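Local coordinates for putative cytoplasmic protein (Salmonella enterica subsp. enterica serovar Typhimurium, PDB 4IQN) that is of unknown function and belongs to the uncharacterised DUF5066 family, at residues A[111-123]-A[205-217]. Numbering follows the deposited sequence.
Sequences DLMPVWSNDPRLP and ALLDLEDYHEAFW
The indole of Trp-116 lies over the backbone of Asp-211 and Tyr-212. Asp-211 O sits 3.4 Å above the ring plane, over its centre. The indole rim then meets the phenol of Tyr-212 in a T-shaped stack, with planes at 67° and CZ3 over the middle of the tyrosine face. At the other end, Trp-116 NE1 donates to Glu-210 OE1 at 2.8 Å, with the acceptor in the ring plane. A bend at chi2 (-74°) turns the glutamate carboxylate toward this N-H. Its OE2 forms a salt bridge with Arg-41 and a hydrogen bond with Tyr-139. The NE1 bond and the stack probably fix the indole's rotation. Trp-116 and Tyr-212 form a single antiparallel beta bridge, a non-hydrogen-bonded pair. The flanking residues bond on either side of it: His-213 N donates to Val-115 O (2.9 Å) and Ser-117 N to Asp-211 O (2.8 Å). The bridge joins the loop leading into strand 124-128 to the link between helices 190-207 and 214-217. His-213 is the N-cap of the latter helix: ND1 accepts from Ala-215 N, while NE2 donates weakly to Asn-118 OD1. Pro-114 CG makes a CH-pi contact over one face of this imidazole, offset toward the rim. Val-115 CG1 does likewise over the Phe-216 ring, 4.0 Å from its centroid.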
ATOM      1  N   ASP A 111      14.373  20.597  -3.509  1.00 32.36           N
ATOM      2  CA  ASP A 111      14.597  21.871  -2.794  1.00 35.90           C
ATOM      3  C   ASP A 111      13.684  22.061  -1.576  1.00 34.31           C
ATOM      4  O   ASP A 111      13.967  22.903  -0.708  1.00 35.97           O
ATOM      5  CB  ASP A 111      14.426  23.075  -3.743  1.00 39.62           C
ATOM      6  CG  ASP A 111      15.446  23.086  -4.881  1.00 44.77           C
ATOM      7  OD1 ASP A 111      16.434  22.323  -4.860  1.00 51.81           O
ATOM      8  OD2 ASP A 111      15.255  23.860  -5.823  1.00 51.70           O
ATOM      9  N   LEU A 112      12.590  21.308  -1.509  1.00 34.32           N
ATOM     10  CA  LEU A 112      11.628  21.490  -0.414  1.00 31.76           C
ATOM     11  C   LEU A 112      11.482  20.279   0.532  1.00 28.58           C
ATOM     12  O   LEU A 112      10.633  20.286   1.434  1.00 26.97           O
ATOM     13  CB  LEU A 112      10.290  21.947  -0.997  1.00 31.44           C
ATOM     14  CG  LEU A 112      10.320  23.420  -1.472  1.00 31.27           C
ATOM     15  CD1 LEU A 112       9.051  23.761  -2.224  1.00 33.36           C
ATOM     16  CD2 LEU A 112      10.511  24.408  -0.324  1.00 35.35           C
HETATM   17  N   MSE A 113      12.353  19.280   0.357  1.00 27.04           N
HETATM   18  CA  MSE A 113      12.408  18.097   1.218  1.00 25.39           C
HETATM   19  C   MSE A 113      12.795  18.466   2.626  1.00 27.61           C
HETATM   20  O   MSE A 113      13.650  19.339   2.800  1.00 27.67           O
HETATM   21  CB  MSE A 113      13.263  16.991   0.590  1.00 28.36           C
HETATM   22  CG  MSE A 113      12.516  16.432  -0.620  1.00 26.82           C
HETATM   23 SE   MSE A 113      11.034  15.215  -0.174  0.75 24.23          SE
HETATM   24  CE  MSE A 113      12.100  13.740   0.556  1.00 32.88           C
ATOM     25  N   PRO A 114      12.430  17.625   3.590  1.00 26.61           N
ATOM     26  CA  PRO A 114      11.234  16.807   3.630  1.00 24.44           C
ATOM     27  C   PRO A 114       9.891  17.450   3.432  1.00 25.99           C
ATOM     28  O   PRO A 114       9.613  18.480   4.050  1.00 24.06           O
ATOM     29  CB  PRO A 114      11.313  16.160   5.013  1.00 25.75           C
ATOM     30  CG  PRO A 114      11.949  17.205   5.857  1.00 32.11           C
ATOM     31  CD  PRO A 114      12.936  17.900   4.958  1.00 31.67           C
ATOM     32  N   VAL A 115       9.071  16.832   2.580  1.00 21.85           N
ATOM     33  CA  VAL A 115       7.715  17.340   2.356  1.00 21.67           C
ATOM     34  C   VAL A 115       6.765  16.802   3.430  1.00 21.92           C
ATOM     35  O   VAL A 115       6.037  17.563   4.077  1.00 20.39           O
ATOM     36  CB  VAL A 115       7.231  17.007   0.946  1.00 20.33           C
ATOM     37  CG1 VAL A 115       5.769  17.428   0.764  1.00 17.61           C
ATOM     38  CG2 VAL A 115       8.059  17.756  -0.081  1.00 24.76           C
ATOM     39  N   TRP A 116       6.756  15.491   3.597  1.00 21.92           N
ATOM     40  CA  TRP A 116       5.978  14.808   4.617  1.00 21.18           C
ATOM     41  C   TRP A 116       6.791  14.648   5.870  1.00 21.43           C
ATOM     42  O   TRP A 116       8.012  14.804   5.840  1.00 23.21           O
ATOM     43  CB  TRP A 116       5.568  13.434   4.106  1.00 22.65           C
ATOM     44  CG  TRP A 116       4.330  12.883   4.679  1.00 20.88           C
ATOM     45  CD1 TRP A 116       4.206  11.777   5.441  1.00 22.62           C
ATOM     46  CD2 TRP A 116       2.978  13.405   4.506  1.00 19.86           C
ATOM     47  NE1 TRP A 116       2.881  11.555   5.746  1.00 21.73           N
ATOM     48  CE2 TRP A 116       2.119  12.555   5.199  1.00 21.78           C
ATOM     49  CE3 TRP A 116       2.449  14.497   3.821  1.00 20.65           C
ATOM     50  CZ2 TRP A 116       0.724  12.751   5.228  1.00 18.87           C
ATOM     51  CZ3 TRP A 116       1.096  14.716   3.873  1.00 23.19           C
ATOM     52  CH2 TRP A 116       0.243  13.840   4.570  1.00 23.94           C
ATOM     53  N   SER A 117       6.117  14.367   6.976  1.00 20.30           N
ATOM     54  CA  SER A 117       6.769  14.128   8.257  1.00 22.89           C
ATOM     55  C   SER A 117       7.847  13.063   8.125  1.00 19.55           C
ATOM     56  O   SER A 117       7.716  12.133   7.349  1.00 22.41           O
ATOM     57  CB  SER A 117       5.756  13.656   9.285  1.00 24.29           C
ATOM     58  OG  SER A 117       6.392  13.321  10.512  1.00 25.76           O
ATOM     59  N   ASN A 118       8.926  13.246   8.863  1.00 23.75           N
ATOM     60  CA  ASN A 118       9.993  12.223   8.951  1.00 21.45           C
ATOM     61  C   ASN A 118      10.160  11.750  10.385  1.00 22.45           C
ATOM     62  O   ASN A 118      11.237  11.326  10.789  1.00 22.50           O
ATOM     63  CB  ASN A 118      11.321  12.759   8.403  1.00 26.38           C
ATOM     64  CG  ASN A 118      11.799  14.030   9.081  1.00 24.10           C
ATOM     65  OD1 ASN A 118      11.199  14.554  10.023  1.00 20.52           O
ATOM     66  ND2 ASN A 118      12.921  14.520   8.613  1.00 22.56           N
ATOM     67  N   ASP A 119       9.096  11.835  11.173  1.00 22.03           N
ATOM     68  CA  ASP A 119       9.171  11.409  12.559  1.00 23.06           C
ATOM     69  C   ASP A 119       9.741   9.977  12.624  1.00 22.89           C
ATOM     70  O   ASP A 119       9.353   9.115  11.837  1.00 23.12           O
ATOM     71  CB  ASP A 119       7.808  11.462  13.225  1.00 23.71           C
ATOM     72  CG  ASP A 119       7.871  11.183  14.701  1.00 23.27           C
ATOM     73  OD1 ASP A 119       7.985  10.022  15.128  1.00 25.98           O
ATOM     74  OD2 ASP A 119       7.791  12.151  15.461  1.00 34.47           O
ATOM     75  N   PRO A 120      10.673   9.717  13.548  1.00 26.31           N
ATOM     76  CA  PRO A 120      11.358   8.417  13.589  1.00 25.78           C
ATOM     77  C   PRO A 120      10.465   7.193  13.920  1.00 26.65           C
ATOM     78  O   PRO A 120      10.877   6.050  13.700  1.00 27.67           O
ATOM     79  CB  PRO A 120      12.465   8.645  14.660  1.00 28.18           C
ATOM     80  CG  PRO A 120      11.947   9.769  15.516  1.00 26.63           C
ATOM     81  CD  PRO A 120      11.256  10.657  14.519  1.00 25.40           C
ATOM     82  N   ARG A 121       9.276   7.443  14.476  1.00 22.45           N
ATOM     83  CA  ARG A 121       8.298   6.401  14.733  1.00 23.07           C
ATOM     84  C   ARG A 121       7.519   5.941  13.500  1.00 22.55           C
ATOM     85  O   ARG A 121       6.859   4.907  13.566  1.00 23.94           O
ATOM     86  CB  ARG A 121       7.320   6.844  15.849  1.00 25.38           C
ATOM     87  CG  ARG A 121       8.056   7.161  17.149  1.00 25.96           C
ATOM     88  CD  ARG A 121       7.129   7.237  18.363  1.00 30.38           C
ATOM     89  NE  ARG A 121       7.877   7.680  19.529  1.00 33.05           N
ATOM     90  CZ  ARG A 121       7.361   8.199  20.644  1.00 35.50           C
ATOM     91  NH1 ARG A 121       6.074   8.355  20.780  1.00 38.79           N
ATOM     92  NH2 ARG A 121       8.154   8.586  21.625  1.00 36.22           N
ATOM     93  N   LEU A 122       7.582   6.681  12.393  1.00 20.36           N
ATOM     94  CA  LEU A 122       6.673   6.396  11.247  1.00 19.91           C
ATOM     95  C   LEU A 122       6.955   4.988  10.697  1.00 19.60           C
ATOM     96  O   LEU A 122       8.117   4.579  10.596  1.00 24.37           O
ATOM     97  CB  LEU A 122       6.781   7.443  10.155  1.00 19.07           C
ATOM     98  CG  LEU A 122       6.150   8.813  10.448  1.00 20.27           C
ATOM     99  CD1 LEU A 122       6.692   9.829   9.441  1.00 22.96           C
ATOM    100  CD2 LEU A 122       4.610   8.722  10.399  1.00 23.72           C
ATOM    101  N   PRO A 123       5.899   4.221  10.395  1.00 18.30           N
ATOM    102  CA  PRO A 123       6.086   2.898   9.855  1.00 18.56           C
ATOM    103  C   PRO A 123       6.435   2.943   8.389  1.00 16.62           C
ATOM    104  O   PRO A 123       6.171   3.926   7.700  1.00 20.38           O
ATOM    105  CB  PRO A 123       4.707   2.247  10.013  1.00 21.51           C
ATOM    106  CG  PRO A 123       3.762   3.389   9.960  1.00 22.71           C
ATOM    107  CD  PRO A 123       4.468   4.523  10.621  1.00 20.13           C
ATOM    108  N   ALA A 205      -1.616   6.354  17.123  1.00 25.55           N
ATOM    109  CA  ALA A 205      -0.575   7.295  17.520  1.00 28.49           C
ATOM    110  C   ALA A 205       0.381   7.539  16.358  1.00 26.66           C
ATOM    111  O   ALA A 205       0.947   8.614  16.229  1.00 31.60           O
ATOM    112  CB  ALA A 205       0.154   6.808  18.758  1.00 30.91           C
ATOM    113  N   LEU A 206       0.523   6.545  15.490  1.00 21.86           N
ATOM    114  CA  LEU A 206       1.319   6.688  14.308  1.00 22.66           C
ATOM    115  C   LEU A 206       0.616   7.474  13.220  1.00 22.29           C
ATOM    116  O   LEU A 206       1.226   8.304  12.570  1.00 23.54           O
ATOM    117  CB  LEU A 206       1.763   5.315  13.802  1.00 24.70           C
ATOM    118  CG  LEU A 206       2.572   4.481  14.795  1.00 24.36           C
ATOM    119  CD1 LEU A 206       2.902   3.135  14.149  1.00 24.79           C
ATOM    120  CD2 LEU A 206       3.847   5.203  15.187  1.00 28.89           C
ATOM    121  N   LEU A 207      -0.674   7.216  13.025  1.00 21.33           N
ATOM    122  CA  LEU A 207      -1.438   7.951  12.021  1.00 23.06           C
ATOM    123  C   LEU A 207      -1.464   9.428  12.342  1.00 21.35           C
ATOM    124  O   LEU A 207      -1.475  10.276  11.448  1.00 22.25           O
ATOM    125  CB  LEU A 207      -2.877   7.418  11.898  1.00 24.86           C
ATOM    126  CG  LEU A 207      -2.871   6.010  11.324  1.00 31.23           C
ATOM    127  CD1 LEU A 207      -4.088   5.213  11.777  1.00 37.78           C
ATOM    128  CD2 LEU A 207      -2.742   6.088   9.811  1.00 32.10           C
ATOM    129  N   ASP A 208      -1.469   9.723  13.629  0.70 20.54           N
ATOM    130  CA  ASP A 208      -1.477  11.093  14.082  0.70 27.62           C
ATOM    131  C   ASP A 208      -0.214  11.836  13.628  0.70 26.09           C
ATOM    132  O   ASP A 208      -0.223  13.048  13.525  0.70 24.28           O
ATOM    133  CB  ASP A 208      -1.639  11.112  15.603  0.70 29.47           C
ATOM    134  CG  ASP A 208      -1.834  12.489  16.151  0.70 32.84           C
ATOM    135  OD1 ASP A 208      -2.852  13.144  15.845  0.70 52.26           O
ATOM    136  OD2 ASP A 208      -0.972  12.905  16.915  0.70 43.10           O
ATOM    137  N   LEU A 209       0.866  11.102  13.339  1.00 23.25           N
ATOM    138  CA  LEU A 209       2.106  11.698  12.819  1.00 22.80           C
ATOM    139  C   LEU A 209       2.122  11.941  11.293  1.00 22.21           C
ATOM    140  O   LEU A 209       3.020  12.612  10.774  1.00 24.76           O
ATOM    141  CB  LEU A 209       3.310  10.808  13.203  1.00 23.90           C
ATOM    142  CG  LEU A 209       3.452  10.533  14.701  1.00 29.93           C
ATOM    143  CD1 LEU A 209       4.469   9.430  14.996  1.00 37.16           C
ATOM    144  CD2 LEU A 209       3.780  11.803  15.453  1.00 35.70           C
ATOM    145  N   GLU A 210       1.162  11.379  10.563  1.00 22.64           N
ATOM    146  CA  GLU A 210       1.152  11.488   9.085  1.00 19.67           C
ATOM    147  C   GLU A 210       0.591  12.833   8.634  1.00 22.27           C
ATOM    148  O   GLU A 210      -0.643  13.013   8.529  1.00 24.52           O
ATOM    149  CB  GLU A 210       0.296  10.362   8.469  1.00 20.43           C
ATOM    150  CG  GLU A 210       0.760   8.945   8.849  1.00 20.94           C
ATOM    151  CD  GLU A 210       2.025   8.472   8.147  1.00 20.15           C
ATOM    152  OE1 GLU A 210       2.651   9.258   7.374  1.00 20.06           O
ATOM    153  OE2 GLU A 210       2.371   7.272   8.381  1.00 20.23           O
ATOM    154  N   ASP A 211       1.460  13.767   8.365  1.00 18.75           N
ATOM    155  CA  ASP A 211       1.078  15.111   7.885  1.00 21.99           C
ATOM    156  C   ASP A 211       2.324  15.705   7.281  1.00 21.14           C
ATOM    157  O   ASP A 211       3.448  15.140   7.400  1.00 21.78           O
ATOM    158  CB  ASP A 211       0.539  15.980   9.045  1.00 23.24           C
ATOM    159  CG  ASP A 211      -0.354  17.177   8.565  1.00 32.12           C
ATOM    160  OD1 ASP A 211      -0.540  17.450   7.358  1.00 26.59           O
ATOM    161  OD2 ASP A 211      -0.861  17.887   9.443  1.00 35.56           O
ATOM    162  N   TYR A 212       2.129  16.831   6.629  1.00 20.72           N
ATOM    163  CA  TYR A 212       3.180  17.651   6.083  1.00 19.93           C
ATOM    164  C   TYR A 212       4.129  18.021   7.188  1.00 21.06           C
ATOM    165  O   TYR A 212       3.742  18.228   8.361  1.00 23.44           O
ATOM    166  CB  TYR A 212       2.585  18.916   5.436  1.00 21.93           C
ATOM    167  CG  TYR A 212       1.877  18.606   4.148  1.00 19.05           C
ATOM    168  CD1 TYR A 212       2.572  18.533   2.942  1.00 20.89           C
ATOM    169  CD2 TYR A 212       0.507  18.385   4.133  1.00 23.32           C
ATOM    170  CE1 TYR A 212       1.938  18.223   1.762  1.00 19.90           C
ATOM    171  CE2 TYR A 212      -0.148  18.080   2.952  1.00 19.92           C
ATOM    172  CZ  TYR A 212       0.565  18.003   1.769  1.00 21.22           C
ATOM    173  OH  TYR A 212      -0.059  17.686   0.589  1.00 20.71           O
ATOM    174  N   HIS A 213       5.383  18.085   6.816  1.00 21.40           N
ATOM    175  CA  HIS A 213       6.452  18.506   7.750  1.00 22.72           C
ATOM    176  C   HIS A 213       6.324  19.977   8.069  1.00 23.13           C
ATOM    177  O   HIS A 213       6.035  20.790   7.198  1.00 25.33           O
ATOM    178  CB  HIS A 213       7.824  18.210   7.144  1.00 23.11           C
ATOM    179  CG  HIS A 213       8.905  18.028   8.162  1.00 26.17           C
ATOM    180  ND1 HIS A 213       9.384  19.060   8.927  1.00 29.50           N
ATOM    181  CD2 HIS A 213       9.596  16.929   8.542  1.00 28.26           C
ATOM    182  CE1 HIS A 213      10.337  18.616   9.728  1.00 31.08           C
ATOM    183  NE2 HIS A 213      10.496  17.326   9.501  1.00 28.45           N
ATOM    184  N   GLU A 214       6.555  20.329   9.327  1.00 22.52           N
ATOM    185  CA  GLU A 214       6.607  21.729   9.722  1.00 27.53           C
ATOM    186  C   GLU A 214       7.603  22.536   8.932  1.00 25.45           C
ATOM    187  O   GLU A 214       7.348  23.715   8.617  1.00 28.05           O
ATOM    188  CB  GLU A 214       6.857  21.845  11.226  1.00 31.45           C
ATOM    189  CG  GLU A 214       5.624  21.407  12.009  1.00 45.49           C
ATOM    190  CD  GLU A 214       4.407  22.321  11.810  1.00 47.55           C
ATOM    191  OE1 GLU A 214       4.591  23.546  11.638  1.00 67.90           O
ATOM    192  OE2 GLU A 214       3.266  21.806  11.820  1.00 72.68           O
ATOM    193  N   ALA A 215       8.740  21.919   8.597  1.00 23.96           N
ATOM    194  CA  ALA A 215       9.768  22.625   7.867  1.00 29.28           C
ATOM    195  C   ALA A 215       9.346  22.898   6.415  1.00 25.65           C
ATOM    196  O   ALA A 215       9.765  23.889   5.824  1.00 28.18           O
ATOM    197  CB  ALA A 215      11.109  21.886   7.948  1.00 29.39           C
ATOM    198  N   PHE A 216       8.487  22.054   5.856  1.00 24.25           N
ATOM    199  CA  PHE A 216       7.924  22.301   4.550  1.00 24.74           C
ATOM    200  C   PHE A 216       7.047  23.590   4.545  1.00 23.97           C
ATOM    201  O   PHE A 216       7.208  24.441   3.692  1.00 24.99           O
ATOM    202  CB  PHE A 216       7.145  21.057   4.084  1.00 22.61           C
ATOM    203  CG  PHE A 216       6.432  21.222   2.781  1.00 21.67           C
ATOM    204  CD1 PHE A 216       7.138  21.221   1.584  1.00 22.55           C
ATOM    205  CD2 PHE A 216       5.043  21.309   2.734  1.00 24.15           C
ATOM    206  CE1 PHE A 216       6.511  21.327   0.384  1.00 25.71           C
ATOM    207  CE2 PHE A 216       4.385  21.422   1.500  1.00 24.12           C
ATOM    208  CZ  PHE A 216       5.117  21.425   0.327  1.00 24.07           C
ATOM    209  N   TRP A 217       6.159  23.735   5.525  1.00 24.00           N
ATOM    210  CA  TRP A 217       5.354  24.944   5.662  1.00 26.54           C
ATOM    211  C   TRP A 217       6.249  26.178   5.843  1.00 28.01           C
ATOM    212  O   TRP A 217       5.997  27.193   5.247  1.00 28.70           O
ATOM    213  CB  TRP A 217       4.379  24.839   6.841  1.00 27.27           C
ATOM    214  CG  TRP A 217       3.358  23.780   6.706  1.00 24.86           C
ATOM    215  CD1 TRP A 217       3.039  22.841   7.632  1.00 30.05           C
ATOM    216  CD2 TRP A 217       2.494  23.537   5.579  1.00 26.59           C
ATOM    217  NE1 TRP A 217       2.029  22.026   7.161  1.00 28.17           N
ATOM    218  CE2 TRP A 217       1.682  22.439   5.904  1.00 24.89           C
ATOM    219  CE3 TRP A 217       2.328  24.150   4.327  1.00 31.78           C
ATOM    220  CZ2 TRP A 217       0.730  21.915   5.010  1.00 32.00           C
ATOM    221  CZ3 TRP A 217       1.377  23.632   3.442  1.00 34.24           C
ATOM    222  CH2 TRP A 217       0.588  22.531   3.793  1.00 27.67           C
TER